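Local coordinates for protein glutamate receptor 1 (Adineta vaga, PDB 4IO2) that binds glutamate in the cleft of its ligand-binding domain, the part present here, and probably gates an ion channel in the membrane in response, at residues Met179-Gly182 / Thr183-Val187; Asn236-Lys239 / Lys240-Thr244. One frame throughout, in Å; residues are numbered along the deposited sequence. Where two conformers were deposited one is given.

How the contacts relate
Contact 1 is the more buried of the two: M179-V187 runs from the end of strand 177-180 into helix 181-190 and lies against the bound glutamate. Contact 2 is a surface contact in helix 233-242, with exposed lysines and a glutamine along one flank and L237 buried on another. Both share the i to i+4 backbone bonds of a helical turn, but their side-chain chemistry differs: contact 1 combines a ligand-binding carboxylate and ordered waters with methionine packing, whereas contact 2 relies on long aliphatic chains and aromatic rings. The two meet directly where F242 packs on the first turn of helix 181-190, its CD2 3.7 Å from G182 O.

Contact 1 (Met179-Gly182 / Thr183-Val187). With GLU (glutamic acid), chain E.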
loop_
_atom_site.group_PDB
_atom_site.type_symbol
_atom_site.label_atom_id
_atom_site.label_comp_id
_atom_site.label_asym_id
_atom_site.label_seq_id
_atom_site.Cartn_x
_atom_site.Cartn_y
_atom_site.Cartn_z
ATOM N N MET A 179 6.566 -5.376 16.638
ATOM C CA MET A 179 7.549 -5.527 15.559
ATOM C C MET A 179 6.835 -5.673 14.234
ATOM O O MET A 179 5.785 -6.282 14.149
ATOM C CB MET A 179 8.445 -6.711 15.848
ATOM C CG MET A 179 9.593 -6.833 14.897
ATOM S SD MET A 179 10.717 -8.190 15.443
ATOM C CE MET A 179 12.018 -8.024 14.196
ATOM N N ASP A 180 7.363 -5.032 13.201
ATOM C CA ASP A 180 6.837 -5.210 11.854
ATOM C C ASP A 180 6.745 -6.684 11.501
ATOM O O ASP A 180 7.637 -7.468 11.816
ATOM C CB ASP A 180 7.746 -4.571 10.829
ATOM C CG ASP A 180 7.766 -3.055 10.866
ATOM O OD1 ASP A 180 6.785 -2.421 11.360
ATOM O OD2 ASP A 180 8.768 -2.538 10.319
ATOM N N ILE A 181 5.705 -7.046 10.764
ATOM C CA ILE A 181 5.424 -8.455 10.534
ATOM C C ILE A 181 6.485 -9.170 9.708
ATOM O O ILE A 181 6.792 -10.337 9.988
ATOM C CB ILE A 181 4.014 -8.634 9.880
ATOM C CG1 ILE A 181 3.599 -10.098 9.832
ATOM C CG2 ILE A 181 3.933 -7.962 8.481
ATOM C CD1 ILE A 181 2.131 -10.263 9.404
ATOM N N GLY A 182 7.022 -8.552 8.674
ATOM C CA GLY A 182 7.971 -9.286 7.839
ATOM C C GLY A 182 9.252 -9.683 8.529
ATOM O O GLY A 182 9.649 -10.839 8.510
ATOM N N THR A 183 9.883 -8.728 9.193
ATOM C CA THR A 183 11.077 -9.037 9.973
ATOM C C THR A 183 10.742 -9.854 11.254
ATOM O O THR A 183 11.566 -10.666 11.689
ATOM C CB THR A 183 11.872 -7.754 10.330
ATOM O OG1 THR A 183 10.994 -6.782 10.948
ATOM C CG2 THR A 183 12.553 -7.176 9.072
ATOM N N ALA A 184 9.562 -9.645 11.855
ATOM C CA ALA A 184 9.179 -10.412 13.053
ATOM C C ALA A 184 9.077 -11.895 12.681
ATOM O O ALA A 184 9.555 -12.759 13.412
ATOM C CB ALA A 184 7.830 -9.926 13.593
ATOM N N GLU A 185 8.449 -12.184 11.541
ATOM C CA GLU A 185 8.350 -13.573 11.079
ATOM C C GLU A 185 9.756 -14.108 10.796
ATOM O O GLU A 185 10.094 -15.233 11.158
ATOM C CB GLU A 185 7.546 -13.631 9.784
ATOM C CG GLU A 185 6.046 -13.484 9.972
ATOM C CD GLU A 185 5.281 -13.374 8.635
ATOM O OE1 GLU A 185 5.919 -13.292 7.533
ATOM O OE2 GLU A 185 4.021 -13.397 8.676
ATOM N N TYR A 186 10.580 -13.338 10.095
ATOM C CA TYR A 186 11.904 -13.819 9.761
ATOM C C TYR A 186 12.684 -14.199 11.020
ATOM O O TYR A 186 13.293 -15.276 11.086
ATOM C CB TYR A 186 12.666 -12.776 8.941
ATOM C CG TYR A 186 14.053 -13.234 8.572
ATOM C CD1 TYR A 186 14.276 -14.053 7.471
ATOM C CD2 TYR A 186 15.139 -12.850 9.324
ATOM C CE1 TYR A 186 15.564 -14.503 7.166
ATOM C CE2 TYR A 186 16.407 -13.301 9.043
ATOM C CZ TYR A 186 16.623 -14.110 7.976
ATOM O OH TYR A 186 17.931 -14.520 7.711
ATOM N N VAL A 187 12.742 -13.294 11.981
ATOM C CA VAL A 187 13.572 -13.485 13.154
ATOM C C VAL A 187 13.058 -14.628 14.018
ATOM O O VAL A 187 13.831 -15.455 14.508
ATOM C CB VAL A 187 13.684 -12.161 13.917
ATOM C CG1 VAL A 187 14.209 -12.386 15.300
ATOM C CG2 VAL A 187 14.564 -11.171 13.084
HETATM N N GLU E . 9.356 0.151 10.170
HETATM C CA GLU E . 9.577 0.729 11.498
HETATM C C GLU E . 9.716 2.246 11.397
HETATM O O GLU E . 9.890 2.767 10.265
HETATM C CB GLU E . 10.817 0.156 12.191
HETATM C CG GLU E . 10.845 -1.365 12.379
HETATM C CD GLU E . 9.853 -1.924 13.399
HETATM O OE1 GLU E . 9.209 -1.134 14.087
HETATM O OE2 GLU E . 9.791 -3.173 13.550
HETATM O OXT GLU E . 9.637 2.926 12.446
HETATM O O HOH W 1 10.662 -4.382 9.516
HETATM O O HOH W 2 8.421 -12.615 6.703
#
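The carboxylate of E185 turns one face toward I181, whose CG1 sits 3.5 Å from OE2; the two chains lie side by side, pointing the same way, so the isoleucine covers part of an otherwise exposed acid. The other oxygen, OE1, accepts a hydrogen bond from a water that also donates to G182 O. That carbonyl therefore has two donors, this water and Y186 N. The second carboxylate, D180, has the glutamate ligand's own carboxylate over one face, with ligand OE2 3.4 Å from D180 CG. The attractive bonds are made at its oxygens: OD2 accepts from the ligand amino nitrogen N at 2.8 Å and from a second water, while OD1 is held by N105. That water in turn accepts from T183 OG1, making T183 a second-shell support for the acid. D180 N adds an almost straight bond (177°) to ligand OE2; D85, T87, R92, R136 and A140 bind it too.

M179 supplies the apolar side. It swings CG to the side away from its own N (chi1 -172°), and the extended chain passes A184, SD lying 3.6 Å from A184 CA, and its CE reaches T183 OG1 at 3.6 Å. The small A184 lets this long, flexible thioether lie close to the helix. Shortening M179 to an alanine is likely to open a gap beside A184 and deprive T183 of the methyl packed against its hydroxyl.

D180 holds the N-cap position without a side-chain capping bond; its carbonyl O instead receives A184 N at 2.9 Å in the first helical turn. A strand running into a helix, with an acid at the junction binding the ligand's amino group, is characteristic of the ligand-binding domain of ionotropic glutamate receptors, a clamshell of the periplasmic binding protein type.

Contact 2 (Asn236-Lys239 / Lys240-Thr244); sequences NLKK and KWFQT
K240 continues helix 233-242, its backbone N donating to N236 O at 2.9 Å. Its extended aliphatic chain places CG over one face of the W241 ring, 3.9 Å above the plane and toward the rim, and carries NZ to a salt bridge with D43; a lysine suits this site because its stem can pack while its tip pairs with charge.

W241 follows, with N bonded to L237 O. Since CG stands anti to its carbonyl carbon (chi1 -69°), the indole turns back along the helix, and CD1 comes 3.3 Å from the same L237 O, at the ring edge. The L237 methyl CD2 adds apolar contact at 4.4 Å from W241 CD1, while NE1 hydrogen-bonds D43, which thus receives both the indole and the lysine.

F242 repeats the pattern one residue on. F242 N gives K238 O a bond of 2.9 Å, nearly in line with the carbonyl, and the ring brings CD1 edge-on to that oxygen at 3.4 Å. K238 CG lies beside the ring rim, 4.1 Å from F242 CD1, the two side chains crossing at a slant, and K238 sends its ammonium to S103.

At Q243 the backbone N reaches K239 O. The flat side-chain amide then receives the lysine chain across one face, K239 CG standing 3.5 Å from Q243 CD, which suits two solvent-facing residues with apolar stems.

Helix 233-242 thus rests L237 and W241 on helix 40-52, whereas F242 meets F20 edge-to-face and also packs directly on the start of helix 181-190.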
loop_
_atom_site.group_PDB
_atom_site.type_symbol
_atom_site.label_atom_id
_atom_site.label_comp_id
_atom_site.label_asym_id
_atom_site.label_seq_id
_atom_site.Cartn_x
_atom_site.Cartn_y
_atom_site.Cartn_z
ATOM N N ASN A 236 9.404 -11.268 -6.219
ATOM C CA ASN A 236 10.527 -12.202 -6.278
ATOM C C ASN A 236 11.559 -11.930 -5.205
ATOM O O ASN A 236 12.097 -12.839 -4.580
ATOM C CB ASN A 236 11.252 -12.103 -7.635
ATOM C CG ASN A 236 10.402 -12.506 -8.799
ATOM O OD1 ASN A 236 9.385 -13.211 -8.665
ATOM N ND2 ASN A 236 10.851 -12.085 -9.997
ATOM N N LEU A 237 11.807 -10.652 -4.953
ATOM C CA LEU A 237 12.777 -10.263 -3.952
ATOM C C LEU A 237 12.296 -10.628 -2.560
ATOM O O LEU A 237 13.081 -11.096 -1.727
ATOM C CB LEU A 237 13.039 -8.757 -3.993
ATOM C CG LEU A 237 13.996 -8.278 -5.051
ATOM C CD1 LEU A 237 14.088 -6.767 -4.988
ATOM C CD2 LEU A 237 15.358 -8.925 -4.774
ATOM N N LYS A 238 11.008 -10.402 -2.303
ATOM C CA LYS A 238 10.464 -10.759 -1.005
ATOM C C LYS A 238 10.613 -12.274 -0.770
ATOM O O LYS A 238 11.039 -12.714 0.313
ATOM C CB LYS A 238 9.019 -10.275 -0.859
ATOM C CG LYS A 238 8.472 -10.461 0.558
ATOM C CD LYS A 238 7.063 -9.919 0.682
ATOM C CE LYS A 238 7.082 -8.389 0.719
ATOM N NZ LYS A 238 5.707 -7.799 0.871
ATOM N N LYS A 239 10.254 -13.080 -1.774
ATOM C CA LYS A 239 10.358 -14.522 -1.658
ATOM C C LYS A 239 11.808 -14.940 -1.411
ATOM O O LYS A 239 12.102 -15.747 -0.510
ATOM C CB LYS A 239 9.787 -15.228 -2.893
ATOM C CG LYS A 239 9.979 -16.748 -2.918
ATOM C CD LYS A 239 9.373 -17.381 -4.170
ATOM C CE LYS A 239 9.606 -18.902 -4.238
ATOM N NZ LYS A 239 8.849 -19.572 -5.338
ATOM N N LYS A 240 12.736 -14.349 -2.154
ATOM C CA LYS A 240 14.158 -14.703 -2.036
ATOM C C LYS A 240 14.688 -14.527 -0.608
ATOM O O LYS A 240 15.382 -15.379 -0.082
ATOM C CB LYS A 240 15.006 -13.864 -3.003
ATOM C CG LYS A 240 16.507 -14.040 -2.851
ATOM C CD LYS A 240 17.304 -13.186 -3.832
ATOM C CE LYS A 240 18.795 -13.325 -3.551
ATOM N NZ LYS A 240 19.619 -12.453 -4.441
ATOM N N TRP A 241 14.381 -13.393 0.015
ATOM C CA TRP A 241 14.947 -13.056 1.305
ATOM C C TRP A 241 14.110 -13.517 2.499
ATOM O O TRP A 241 14.658 -13.663 3.588
ATOM C CB TRP A 241 15.218 -11.537 1.372
ATOM C CG TRP A 241 16.345 -11.167 0.428
ATOM C CD1 TRP A 241 16.246 -10.633 -0.844
ATOM C CD2 TRP A 241 17.752 -11.406 0.642
ATOM N NE1 TRP A 241 17.495 -10.499 -1.393
ATOM C CE2 TRP A 241 18.433 -10.974 -0.522
ATOM C CE3 TRP A 241 18.493 -11.923 1.707
ATOM C CZ2 TRP A 241 19.811 -11.033 -0.645
ATOM C CZ3 TRP A 241 19.885 -12.007 1.585
ATOM C CH2 TRP A 241 20.532 -11.568 0.401
ATOM N N PHE A 242 12.804 -13.685 2.333
ATOM C CA PHE A 242 11.925 -13.918 3.489
ATOM C C PHE A 242 11.308 -15.304 3.562
ATOM O O PHE A 242 10.821 -15.702 4.623
ATOM C CB PHE A 242 10.802 -12.884 3.545
ATOM C CG PHE A 242 11.292 -11.486 3.890
ATOM C CD1 PHE A 242 11.801 -10.657 2.890
ATOM C CD2 PHE A 242 11.300 -11.038 5.204
ATOM C CE1 PHE A 242 12.260 -9.370 3.218
ATOM C CE2 PHE A 242 11.751 -9.748 5.535
ATOM C CZ PHE A 242 12.250 -8.939 4.526
ATOM N N GLN A 243 11.380 -16.107 2.512
ATOM C CA GLN A 243 10.787 -17.465 2.600
ATOM C C GLN A 243 11.404 -18.481 3.601
ATOM O O GLN A 243 10.799 -19.460 3.980
ATOM C CB GLN A 243 10.617 -18.080 1.223
ATOM C CG GLN A 243 9.258 -17.740 0.651
ATOM C CD GLN A 243 8.741 -18.762 -0.389
ATOM O OE1 GLN A 243 9.463 -19.677 -0.829
ATOM N NE2 GLN A 243 7.481 -18.596 -0.781
ATOM N N THR A 244 12.585 -18.226 4.076
ATOM C CA THR A 244 13.295 -19.209 4.855
ATOM C C THR A 244 12.665 -19.450 6.238
ATOM O O THR A 244 12.157 -18.527 6.863
ATOM C CB THR A 244 14.737 -18.650 5.056
ATOM O OG1 THR A 244 15.240 -18.164 3.787
ATOM C CG2 THR A 244 15.702 -19.754 5.685
#